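Side-chain contacts in myosin regulatory light chain (Placopecten magellanicus, PDB 3PN7), which probably makes muscle contraction in molluscs calcium-dependent, acting on myosin as a calcium-binding light chain of the EF-hand family: residues Glu27-Ile32 / Gly38-Asn43; Glu47-Ser50 / Thr55-Asp58; Lys66-Pro71 / Leu78-Asp83; Glu136-Gly141 / Val147-Met152. All coordinates share one frame; numbering follows the deposited sequence.

Contact 1 of 4, residues Glu27-Ile32 / Gly38-Asn43. With MG (magnesium ion), chain G.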
loop_
_atom_site.group_PDB
_atom_site.type_symbol
_atom_site.label_atom_id
_atom_site.label_comp_id
_atom_site.label_asym_id
_atom_site.label_seq_id
_atom_site.Cartn_x
_atom_site.Cartn_y
_atom_site.Cartn_z
ATOM N N GLU B 27 -28.082 -5.534 17.216
ATOM C CA GLU B 27 -29.206 -4.799 16.653
ATOM C C GLU B 27 -29.922 -5.614 15.584
ATOM O O GLU B 27 -31.145 -5.591 15.497
ATOM C CB GLU B 27 -28.748 -3.455 16.082
ATOM C CG GLU B 27 -29.345 -2.249 16.791
ATOM C CD GLU B 27 -29.471 -1.037 15.886
ATOM O OE1 GLU B 27 -30.602 -0.731 15.450
ATOM O OE2 GLU B 27 -28.440 -0.388 15.615
ATOM N N ALA B 28 -29.155 -6.338 14.778
ATOM C CA ALA B 28 -29.744 -7.238 13.786
ATOM C C ALA B 28 -30.496 -8.371 14.490
ATOM O O ALA B 28 -31.630 -8.700 14.138
ATOM C CB ALA B 28 -28.665 -7.806 12.858
ATOM N N PHE B 29 -29.861 -8.966 15.497
ATOM C CA PHE B 29 -30.510 -10.023 16.260
ATOM C C PHE B 29 -31.850 -9.534 16.795
ATOM O O PHE B 29 -32.876 -10.209 16.686
ATOM C CB PHE B 29 -29.641 -10.469 17.432
ATOM C CG PHE B 29 -30.303 -11.496 18.307
ATOM C CD1 PHE B 29 -30.257 -12.845 17.976
ATOM C CD2 PHE B 29 -31.002 -11.115 19.445
ATOM C CE1 PHE B 29 -30.890 -13.794 18.761
ATOM C CE2 PHE B 29 -31.631 -12.063 20.239
ATOM C CZ PHE B 29 -31.567 -13.411 19.893
ATOM N N THR B 30 -31.816 -8.348 17.390
ATOM C CA THR B 30 -32.982 -7.733 18.003
ATOM C C THR B 30 -34.138 -7.545 17.012
ATOM O O THR B 30 -35.299 -7.784 17.349
ATOM C CB THR B 30 -32.563 -6.388 18.670
ATOM O OG1 THR B 30 -31.778 -6.666 19.846
ATOM C CG2 THR B 30 -33.760 -5.521 19.027
ATOM N N MET B 31 -33.825 -7.113 15.795
ATOM C CA MET B 31 -34.858 -6.908 14.785
ATOM C C MET B 31 -35.454 -8.217 14.261
ATOM O O MET B 31 -36.653 -8.301 13.987
ATOM C CB MET B 31 -34.323 -6.092 13.612
ATOM C CG MET B 31 -35.410 -5.794 12.572
ATOM S SD MET B 31 -34.887 -4.593 11.327
ATOM C CE MET B 31 -34.392 -3.237 12.376
ATOM N N ILE B 32 -34.609 -9.234 14.107
ATOM C CA ILE B 32 -35.075 -10.518 13.598
ATOM C C ILE B 32 -35.898 -11.243 14.664
ATOM O O ILE B 32 -36.803 -12.018 14.346
ATOM C CB ILE B 32 -33.906 -11.394 13.111
ATOM C CG1 ILE B 32 -33.158 -10.693 11.983
ATOM C CG2 ILE B 32 -34.406 -12.718 12.594
ATOM C CD1 ILE B 32 -31.800 -11.295 11.718
ATOM N N GLY B 38 -35.869 -13.219 22.873
ATOM C CA GLY B 38 -34.482 -13.388 23.253
ATOM C C GLY B 38 -33.938 -14.552 22.450
ATOM O O GLY B 38 -32.772 -14.919 22.561
ATOM N N PHE B 39 -34.813 -15.131 21.635
ATOM C CA PHE B 39 -34.460 -16.235 20.746
ATOM C C PHE B 39 -34.972 -15.911 19.363
ATOM O O PHE B 39 -35.959 -15.223 19.223
ATOM C CB PHE B 39 -35.100 -17.554 21.217
ATOM C CG PHE B 39 -34.566 -18.039 22.530
ATOM C CD1 PHE B 39 -33.477 -18.887 22.575
ATOM C CD2 PHE B 39 -35.125 -17.606 23.724
ATOM C CE1 PHE B 39 -32.961 -19.315 23.784
ATOM C CE2 PHE B 39 -34.614 -18.026 24.932
ATOM C CZ PHE B 39 -33.527 -18.885 24.962
ATOM N N ILE B 40 -34.290 -16.383 18.332
ATOM C CA ILE B 40 -34.874 -16.397 17.000
ATOM C C ILE B 40 -35.389 -17.801 16.686
ATOM O O ILE B 40 -34.611 -18.765 16.673
ATOM C CB ILE B 40 -33.844 -15.967 15.923
ATOM C CG1 ILE B 40 -33.339 -14.544 16.177
ATOM C CG2 ILE B 40 -34.437 -16.083 14.509
ATOM C CD1 ILE B 40 -32.228 -14.142 15.210
ATOM N N ASP B 41 -36.697 -17.934 16.457
ATOM C CA ASP B 41 -37.248 -19.224 16.024
ATOM C C ASP B 41 -37.761 -19.174 14.592
ATOM O O ASP B 41 -37.575 -18.181 13.888
ATOM C CB ASP B 41 -38.338 -19.724 16.977
ATOM C CG ASP B 41 -39.528 -18.781 17.061
ATOM O OD1 ASP B 41 -39.629 -17.848 16.239
ATOM O OD2 ASP B 41 -40.373 -18.972 17.962
ATOM N N ILE B 42 -38.425 -20.232 14.152
ATOM C CA ILE B 42 -38.852 -20.266 12.759
ATOM C C ILE B 42 -39.902 -19.193 12.441
ATOM O O ILE B 42 -39.935 -18.661 11.332
ATOM C CB ILE B 42 -39.323 -21.656 12.324
ATOM C CG1 ILE B 42 -39.619 -21.641 10.826
ATOM C CG2 ILE B 42 -40.559 -22.089 13.132
ATOM C CD1 ILE B 42 -39.592 -23.002 10.176
ATOM N N ASN B 43 -40.742 -18.864 13.419
ATOM C CA ASN B 43 -41.748 -17.819 13.243
ATOM C C ASN B 43 -41.133 -16.422 13.084
ATOM O O ASN B 43 -41.587 -15.629 12.249
ATOM C CB ASN B 43 -42.747 -17.815 14.408
ATOM C CG ASN B 43 -43.477 -19.140 14.565
ATOM O OD1 ASN B 43 -43.746 -19.850 13.583
ATOM N ND2 ASN B 43 -43.801 -19.485 15.809
HETATM MG MG MG G . -38.418 -15.036 19.461
#

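Contact 2 of 4, residues Glu47-Ser50 / Thr55-Asp58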
loop_
_atom_site.group_PDB
_atom_site.type_symbol
_atom_site.label_atom_id
_atom_site.label_comp_id
_atom_site.label_asym_id
_atom_site.label_seq_id
_atom_site.Cartn_x
_atom_site.Cartn_y
_atom_site.Cartn_z
ATOM N N GLU B 47 -41.456 -14.328 9.739
ATOM C CA GLU B 47 -41.891 -12.947 9.889
ATOM C C GLU B 47 -40.897 -11.972 9.261
ATOM O O GLU B 47 -41.278 -11.118 8.455
ATOM C CB GLU B 47 -42.103 -12.599 11.365
ATOM C CG GLU B 47 -43.056 -11.454 11.545
ATOM C CD GLU B 47 -44.355 -11.678 10.761
ATOM O OE1 GLU B 47 -44.922 -12.789 10.856
ATOM O OE2 GLU B 47 -44.789 -10.757 10.031
ATOM N N MET B 48 -39.623 -12.093 9.632
ATOM C CA MET B 48 -38.609 -11.213 9.072
ATOM C C MET B 48 -38.550 -11.313 7.549
ATOM O O MET B 48 -38.563 -10.292 6.861
ATOM C CB MET B 48 -37.236 -11.478 9.680
ATOM C CG MET B 48 -36.199 -10.412 9.306
ATOM S SD MET B 48 -36.506 -8.816 10.111
ATOM C CE MET B 48 -36.823 -7.765 8.709
ATOM N N PHE B 49 -38.498 -12.529 7.013
ATOM C CA PHE B 49 -38.401 -12.685 5.554
ATOM C C PHE B 49 -39.602 -12.087 4.807
ATOM O O PHE B 49 -39.421 -11.378 3.812
ATOM C CB PHE B 49 -38.168 -14.148 5.129
ATOM C CG PHE B 49 -36.702 -14.569 5.119
ATOM C CD1 PHE B 49 -35.827 -14.081 4.159
ATOM C CD2 PHE B 49 -36.214 -15.461 6.066
ATOM C CE1 PHE B 49 -34.490 -14.476 4.140
ATOM C CE2 PHE B 49 -34.889 -15.856 6.057
ATOM C CZ PHE B 49 -34.025 -15.362 5.093
ATOM N N SER B 50 -40.818 -12.362 5.279
ATOM C CA SER B 50 -42.014 -11.808 4.617
ATOM C C SER B 50 -42.042 -10.283 4.618
ATOM O O SER B 50 -42.575 -9.672 3.690
ATOM C CB SER B 50 -43.331 -12.396 5.168
ATOM O OG SER B 50 -43.500 -12.171 6.556
ATOM N N THR B 55 -40.711 -15.193 0.977
ATOM C CA THR B 55 -40.417 -15.962 2.172
ATOM C C THR B 55 -39.952 -17.369 1.791
ATOM O O THR B 55 -40.692 -18.123 1.158
ATOM C CB THR B 55 -41.631 -16.037 3.116
ATOM O OG1 THR B 55 -42.443 -17.165 2.778
ATOM C CG2 THR B 55 -42.468 -14.799 2.998
ATOM N N PRO B 56 -38.711 -17.721 2.159
ATOM C CA PRO B 56 -38.211 -19.080 1.904
ATOM C C PRO B 56 -39.129 -20.142 2.526
ATOM O O PRO B 56 -39.842 -19.861 3.498
ATOM C CB PRO B 56 -36.836 -19.090 2.596
ATOM C CG PRO B 56 -36.423 -17.661 2.656
ATOM C CD PRO B 56 -37.708 -16.873 2.830
ATOM N N ASP B 57 -39.114 -21.350 1.972
ATOM C CA ASP B 57 -39.978 -22.413 2.481
ATOM C C ASP B 57 -39.422 -23.033 3.765
ATOM O O ASP B 57 -38.210 -23.039 3.987
ATOM C CB ASP B 57 -40.233 -23.486 1.409
ATOM C CG ASP B 57 -39.062 -24.439 1.237
ATOM O OD1 ASP B 57 -38.219 -24.191 0.348
ATOM O OD2 ASP B 57 -38.994 -25.446 1.984
ATOM N N ASP B 58 -40.318 -23.562 4.594
ATOM C CA ASP B 58 -39.963 -24.067 5.921
ATOM C C ASP B 58 -38.684 -24.888 5.990
ATOM O O ASP B 58 -38.017 -24.915 7.021
ATOM C CB ASP B 58 -41.107 -24.898 6.486
ATOM C CG ASP B 58 -42.386 -24.128 6.550
ATOM O OD1 ASP B 58 -43.094 -24.069 5.518
ATOM O OD2 ASP B 58 -42.676 -23.572 7.627
#

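Contact 3 of 4, residues Lys66-Pro71 / Leu78-Asp83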
loop_
_atom_site.group_PDB
_atom_site.type_symbol
_atom_site.label_atom_id
_atom_site.label_comp_id
_atom_site.label_asym_id
_atom_site.label_seq_id
_atom_site.Cartn_x
_atom_site.Cartn_y
_atom_site.Cartn_z
ATOM N N LYS B 66 -30.806 -24.886 12.032
ATOM C CA LYS B 66 -29.985 -26.037 12.387
ATOM C C LYS B 66 -28.483 -25.730 12.354
ATOM O O LYS B 66 -27.681 -26.541 12.845
ATOM C CB LYS B 66 -30.270 -27.212 11.446
ATOM C CG LYS B 66 -31.746 -27.505 11.217
ATOM C CD LYS B 66 -31.930 -28.840 10.460
ATOM C CE LYS B 66 -33.277 -28.939 9.732
ATOM N NZ LYS B 66 -33.191 -28.583 8.271
ATOM N N GLU B 67 -28.098 -24.590 11.763
ATOM C CA GLU B 67 -26.682 -24.195 11.731
ATOM C C GLU B 67 -26.246 -23.830 13.134
ATOM O O GLU B 67 -25.051 -23.730 13.423
ATOM C CB GLU B 67 -26.406 -23.024 10.763
ATOM C CG GLU B 67 -26.524 -23.389 9.282
ATOM C CD GLU B 67 -26.326 -22.191 8.350
ATOM O OE1 GLU B 67 -25.341 -21.447 8.524
ATOM O OE2 GLU B 67 -27.160 -21.998 7.442
ATOM N N ALA B 68 -27.229 -23.622 14.002
ATOM C CA ALA B 68 -26.951 -23.347 15.402
ATOM C C ALA B 68 -27.196 -24.632 16.191
ATOM O O ALA B 68 -28.266 -25.231 16.085
ATOM C CB ALA B 68 -27.833 -22.218 15.904
ATOM N N PRO B 69 -26.190 -25.071 16.963
ATOM C CA PRO B 69 -26.258 -26.341 17.701
ATOM C C PRO B 69 -27.166 -26.284 18.939
ATOM O O PRO B 69 -27.281 -27.281 19.655
ATOM C CB PRO B 69 -24.804 -26.579 18.128
ATOM C CG PRO B 69 -23.975 -25.625 17.323
ATOM C CD PRO B 69 -24.861 -24.448 17.069
ATOM N N GLY B 70 -27.788 -25.132 19.185
ATOM C CA GLY B 70 -28.748 -24.984 20.265
ATOM C C GLY B 70 -29.799 -23.936 19.932
ATOM O O GLY B 70 -29.819 -23.420 18.816
ATOM N N PRO B 71 -30.692 -23.626 20.886
ATOM C CA PRO B 71 -31.701 -22.582 20.640
ATOM C C PRO B 71 -31.031 -21.246 20.317
ATOM O O PRO B 71 -30.056 -20.876 20.967
ATOM C CB PRO B 71 -32.463 -22.512 21.966
ATOM C CG PRO B 71 -32.349 -23.907 22.525
ATOM C CD PRO B 71 -30.942 -24.352 22.146
ATOM N N LEU B 78 -24.128 -14.824 17.783
ATOM C CA LEU B 78 -22.743 -14.394 17.717
ATOM C C LEU B 78 -21.890 -15.517 17.186
ATOM O O LEU B 78 -21.024 -15.321 16.340
ATOM C CB LEU B 78 -22.234 -14.042 19.106
ATOM C CG LEU B 78 -22.420 -12.629 19.636
ATOM C CD1 LEU B 78 -21.534 -12.514 20.870
ATOM C CD2 LEU B 78 -22.016 -11.608 18.585
ATOM N N SER B 79 -22.145 -16.699 17.717
ATOM C CA SER B 79 -21.411 -17.892 17.366
ATOM C C SER B 79 -21.553 -18.220 15.869
ATOM O O SER B 79 -20.618 -18.723 15.228
ATOM C CB SER B 79 -21.919 -19.026 18.249
ATOM O OG SER B 79 -21.906 -20.258 17.573
ATOM N N ILE B 80 -22.717 -17.918 15.302
ATOM C CA ILE B 80 -22.944 -18.175 13.880
ATOM C C ILE B 80 -22.329 -17.111 12.942
ATOM O O ILE B 80 -21.959 -17.411 11.800
ATOM C CB ILE B 80 -24.438 -18.295 13.609
ATOM C CG1 ILE B 80 -24.964 -19.601 14.194
ATOM C CG2 ILE B 80 -24.729 -18.205 12.136
ATOM C CD1 ILE B 80 -26.458 -19.578 14.362
ATOM N N PHE B 81 -22.220 -15.875 13.416
ATOM C CA PHE B 81 -21.777 -14.786 12.544
ATOM C C PHE B 81 -20.341 -14.325 12.765
ATOM O O PHE B 81 -19.736 -13.790 11.850
ATOM C CB PHE B 81 -22.704 -13.567 12.651
ATOM C CG PHE B 81 -23.929 -13.663 11.809
ATOM C CD1 PHE B 81 -23.923 -13.203 10.504
ATOM C CD2 PHE B 81 -25.105 -14.206 12.329
ATOM C CE1 PHE B 81 -25.070 -13.286 9.713
ATOM C CE2 PHE B 81 -26.258 -14.308 11.550
ATOM C CZ PHE B 81 -26.238 -13.838 10.238
ATOM N N SER B 82 -19.815 -14.522 13.970
ATOM C CA SER B 82 -18.572 -13.876 14.388
ATOM C C SER B 82 -17.371 -14.147 13.485
ATOM O O SER B 82 -16.665 -13.223 13.130
ATOM C CB SER B 82 -18.226 -14.230 15.828
ATOM O OG SER B 82 -19.128 -13.603 16.717
ATOM N N ASP B 83 -17.142 -15.404 13.113
ATOM C CA ASP B 83 -15.981 -15.722 12.292
ATOM C C ASP B 83 -16.140 -15.167 10.874
ATOM O O ASP B 83 -15.185 -14.660 10.278
ATOM C CB ASP B 83 -15.718 -17.237 12.267
ATOM C CG ASP B 83 -15.348 -17.793 13.640
ATOM O OD1 ASP B 83 -14.357 -17.323 14.237
ATOM O OD2 ASP B 83 -16.062 -18.682 14.144
#

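Contact 4 of 4, residues Glu136-Gly141 / Val147-Met152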
loop_
_atom_site.group_PDB
_atom_site.type_symbol
_atom_site.label_atom_id
_atom_site.label_comp_id
_atom_site.label_asym_id
_atom_site.label_seq_id
_atom_site.Cartn_x
_atom_site.Cartn_y
_atom_site.Cartn_z
ATOM N N GLU B 136 -18.434 -10.347 -11.876
ATOM C CA GLU B 136 -19.556 -9.436 -11.953
ATOM C C GLU B 136 -19.080 -8.036 -11.643
ATOM O O GLU B 136 -19.883 -7.154 -11.352
ATOM C CB GLU B 136 -20.659 -9.855 -10.981
ATOM C CG GLU B 136 -21.361 -11.150 -11.359
ATOM C CD GLU B 136 -22.413 -10.955 -12.432
ATOM O OE1 GLU B 136 -23.342 -10.148 -12.220
ATOM O OE2 GLU B 136 -22.313 -11.610 -13.490
ATOM N N ALA B 137 -17.771 -7.826 -11.706
ATOM C CA ALA B 137 -17.259 -6.498 -11.382
ATOM C C ALA B 137 -17.656 -5.457 -12.427
ATOM O O ALA B 137 -17.685 -5.743 -13.621
ATOM C CB ALA B 137 -15.750 -6.539 -11.217
ATOM N N PRO B 138 -17.988 -4.273 -11.916
ATOM C CA PRO B 138 -18.392 -3.122 -12.722
ATOM C C PRO B 138 -17.171 -2.448 -13.313
ATOM O O PRO B 138 -16.561 -1.570 -12.710
ATOM C CB PRO B 138 -19.063 -2.206 -11.699
ATOM C CG PRO B 138 -18.428 -2.557 -10.410
ATOM C CD PRO B 138 -18.132 -4.020 -10.474
ATOM N N VAL B 139 -16.824 -2.894 -14.508
ATOM C CA VAL B 139 -15.660 -2.415 -15.236
ATOM C C VAL B 139 -16.056 -1.971 -16.635
ATOM O O VAL B 139 -16.691 -2.714 -17.381
ATOM C CB VAL B 139 -14.570 -3.495 -15.337
ATOM C CG1 VAL B 139 -13.305 -2.913 -15.933
ATOM C CG2 VAL B 139 -14.293 -4.097 -13.973
ATOM N N GLU B 140 -15.673 -0.750 -16.984
ATOM C CA GLU B 140 -16.043 -0.162 -18.261
ATOM C C GLU B 140 -14.969 0.822 -18.713
ATOM O O GLU B 140 -14.506 1.656 -17.918
ATOM C CB GLU B 140 -17.410 0.533 -18.152
ATOM C CG GLU B 140 -17.948 1.043 -19.481
ATOM C CD GLU B 140 -19.347 1.626 -19.363
ATOM O OE1 GLU B 140 -20.330 0.858 -19.454
ATOM O OE2 GLU B 140 -19.461 2.856 -19.177
ATOM N N GLY B 141 -14.576 0.729 -19.984
ATOM C CA GLY B 141 -13.539 1.600 -20.517
ATOM C C GLY B 141 -12.205 1.432 -19.793
ATOM O O GLY B 141 -11.451 2.386 -19.662
ATOM N N VAL B 147 -16.524 2.370 -6.110
ATOM C CA VAL B 147 -17.680 2.762 -5.308
ATOM C C VAL B 147 -18.820 1.756 -5.502
ATOM O O VAL B 147 -19.396 1.248 -4.549
ATOM C CB VAL B 147 -18.164 4.179 -5.670
ATOM C CG1 VAL B 147 -19.447 4.523 -4.899
ATOM C CG2 VAL B 147 -17.058 5.194 -5.391
ATOM N N ARG B 148 -19.122 1.452 -6.753
ATOM C CA ARG B 148 -20.167 0.493 -7.074
ATOM C C ARG B 148 -19.775 -0.937 -6.672
ATOM O O ARG B 148 -20.609 -1.730 -6.227
ATOM C CB ARG B 148 -20.454 0.557 -8.567
ATOM C CG ARG B 148 -21.659 -0.227 -9.003
ATOM C CD ARG B 148 -21.873 -0.023 -10.487
ATOM N NE ARG B 148 -23.061 -0.711 -10.977
ATOM C CZ ARG B 148 -23.248 -1.026 -12.253
ATOM N NH1 ARG B 148 -22.311 -0.721 -13.150
ATOM N NH2 ARG B 148 -24.359 -1.647 -12.633
ATOM N N PHE B 149 -18.500 -1.273 -6.831
ATOM C CA PHE B 149 -18.020 -2.582 -6.403
ATOM C C PHE B 149 -18.242 -2.752 -4.896
ATOM O O PHE B 149 -18.684 -3.800 -4.444
ATOM C CB PHE B 149 -16.542 -2.761 -6.776
ATOM C CG PHE B 149 -15.924 -4.022 -6.244
ATOM C CD1 PHE B 149 -16.024 -5.211 -6.948
ATOM C CD2 PHE B 149 -15.233 -4.014 -5.042
ATOM C CE1 PHE B 149 -15.451 -6.378 -6.463
ATOM C CE2 PHE B 149 -14.651 -5.167 -4.550
ATOM C CZ PHE B 149 -14.760 -6.355 -5.257
ATOM N N VAL B 150 -17.958 -1.714 -4.124
ATOM C CA VAL B 150 -18.142 -1.769 -2.681
ATOM C C VAL B 150 -19.613 -1.998 -2.308
ATOM O O VAL B 150 -19.906 -2.760 -1.390
ATOM C CB VAL B 150 -17.600 -0.507 -1.966
ATOM C CG1 VAL B 150 -17.967 -0.548 -0.483
ATOM C CG2 VAL B 150 -16.085 -0.397 -2.137
ATOM N N ALA B 151 -20.527 -1.350 -3.029
ATOM C CA ALA B 151 -21.954 -1.518 -2.785
ATOM C C ALA B 151 -22.333 -2.967 -3.022
ATOM O O ALA B 151 -23.129 -3.545 -2.283
ATOM C CB ALA B 151 -22.776 -0.603 -3.690
ATOM N N MET B 152 -21.742 -3.550 -4.057
ATOM C CA MET B 152 -21.999 -4.937 -4.397
ATOM C C MET B 152 -21.516 -5.910 -3.326
ATOM O O MET B 152 -22.264 -6.797 -2.911
ATOM C CB MET B 152 -21.375 -5.285 -5.745
ATOM C CG MET B 152 -21.725 -6.686 -6.224
ATOM S SD MET B 152 -20.860 -7.145 -7.743
ATOM C CE MET B 152 -19.218 -7.435 -7.093
#

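Contact 1 of 4, residues Glu27-Ile32 / Gly38-Asn43
Ile40 reaches from the metal-binding loop to the end of helix 19-32 and lodges between Phe29 and Ile32. Its CB bond points at the helix, and the two branches divide the work. CG2 meets the matching methyl of Ile32, with Ile40 CG2 and Ile32 CG2 3.9 Å apart. CG1 is turned anti to the carbonyl carbon (chi1 -61°), which carries it alongside the Phe29 ring, 3.6 Å from Phe29 CE1. At the tip, Ile40 CD1 lies 3.6 Å from Phe29 CD1 and is also 3.7 Å from Ile32 CG2, so this one methyl joins the aromatic and the aliphatic halves of the contact. The Phe29 ring swings out anti to its backbone N (chi1 176°), and its far end runs up to the turn of the loop: Phe29 CZ is 3.3 Å from Gly38 O, which sits at the ring edge, near its plane. Gly38 has a positive phi of 99°, strongly favouring glycine, and its N is hydrogen-bonded to Asp33 OD1. The CB bond of Phe39 points away from the helix, while its carbonyl serves the metal, with Phe39 O 2.5 Å from the magnesium ion. Asp33, Asn35 and Asp44 belong to the same site. A hydrophobic residue directly after the carbonyl ligand, packed on the entering helix and paired through its backbone with Leu72, is characteristic of the metal-binding loop of an EF-hand, here holding magnesium.

Contact 2 of 4, residues Glu47-Ser50 / Thr55-Asp58
Ser50 and Thr55 bring their CA atoms to 5.1 Å where the chain, on leaving helix 42-52, turns back beside the helix and heads for helix 58-66. The main side-chain meeting is between Phe49 and Pro56, which cross at about a right angle. Pro56 CD sits over one face of the Phe49 ring, 3.8 Å from its centroid and 27° off the ring normal, a CH-pi contact. It is displaced toward the root of the ring, which is why the shortest approach is Pro56 CD to Phe49 CG at 3.4 Å; Pro56 CG sits nearly over the middle of the ring, about equally far from all six of its carbons. Just before the proline, the Thr55 methyl presses on the helix: Thr55 CG2 and Ser50 CB are 3.4 Å apart, tighter than usual for two carbons. Thr55 CG2 stands anti to its own carbonyl carbon, beside the backbone N, and that turn directs the methyl to Ser50. The Ser50 hydroxyl stays with its own helix, near the carbonyls of Lys46 and Glu47. Leu61 touches both Phe49 and Pro56, and Asp57 caps the start of helix 58-66 by bonding Lys59 N. This is the linker of a paired EF-hand domain, where the exiting helix of the first EF-hand passes to the next helix.

Contact 3 of 4, residues Lys66-Pro71 / Leu78-Asp83
Ile80 and Ala68 make the one close side-chain meeting here, between helix 74-85 and the loop that precedes it. Going along the helix, Leu78 comes first, its side chain lying on Met25 of helix 19-32 while its carbonyl O accepts from Ser82 one turn later. Ile80 then points at the loop: its CG1 lies anti to the carbonyl carbon (chi1 -71°), and the nearly extended chain puts the terminal methyl, CD1, foremost. Ile80 CD1 reaches Ala68 CB at 3.4 Å, a tight methyl-to-methyl contact, and Ile80 CG1 passes 4.2 Å from Glu67 O. Phe81 turns elsewhere, meeting Phe77 and aromatic side chains of another protein chain. Ser82 closes the turn on Leu78 O twice, through its backbone N at 2.8 Å and through Ser82 OG to Leu78 O at 2.6 Å. The hydroxyl comes from above the carbonyl plane, 45° out of it, at a C=O to donor angle of 122°. On the loop side, Glu67 OE1 is hydrogen-bonded to an aromatic side chain of another protein chain, and aromatic packing from that protein also reaches Ile80. Helix 58-66, this short loop and helix 74-85 form a helix-loop-helix turn, consistent with the partner unit in an EF-hand pair.

Contact 4 of 4, residues Glu136-Gly141 / Val147-Met152
A short beta hairpin, strands 139-140 and 143-144, runs straight into helix 146-154, and Pro138 at the foot of the first strand packs back on Arg148 and Phe149 in the first turn of that helix. The Pro138 ring meets them with different atoms. Pro138 CB lies alongside the arginine chain, 3.8 Å from Arg148 CD and 3.9 Å from Arg148 NH1. Arg148 leaves its helix with CG anti to the backbone N (chi1 -171°) and stays extended as far as NE, which lays its aliphatic part across the proline and keeps NH1 of the guanidinium beside CB, at an oblique approach. Pro138 CG points instead at the helix backbone, 3.8 Å from Phe149 N and 4.1 Å from Phe149 CB, while Pro138 CD comes to the edge of the phenyl ring, near its plane. Backbone bonding between Pro138 and Asp145 continues the hairpin ladder down to this level, and Asp145 OD1 also takes the amide of Arg148; such a helix-strand-strand-helix run is consistent with an EF-hand-like fold in the C-terminal half of the chain. Ala137 CB approaches Phe149 CD1 more loosely, at 4.5 Å, and Phe144 touches both residues. One turn farther along the helix, Met152 is extended through its first two torsions (chi1 -174°), which brings Met152 SD to 3.7 Å from Glu136 O; the chain bends only beyond the sulfur, and an aromatic side chain of another protein chain packs on the same methionine.

In the fold
From the N terminus the four contacts follow one another in series, none enclosing or crossing another. Contact 1 closes the metal loop between helices 19-32 and 42-52. Contact 2, on the same second helix, folds the linker back before helix 58-66; the two touch through Met31 and Ile32 on Met48, and through Ile42 on Asp58. Contact 3 then joins the loop after helix 58-66 to helix 74-85 and meets contact 1 where Pro71 packs on Phe39, while it stays about 6 Å from contact 2 at nearest atoms. Contact 4 closes the hairpin onto helix 146-154 in the other lobe, its centre about 33 Å from that of contact 1.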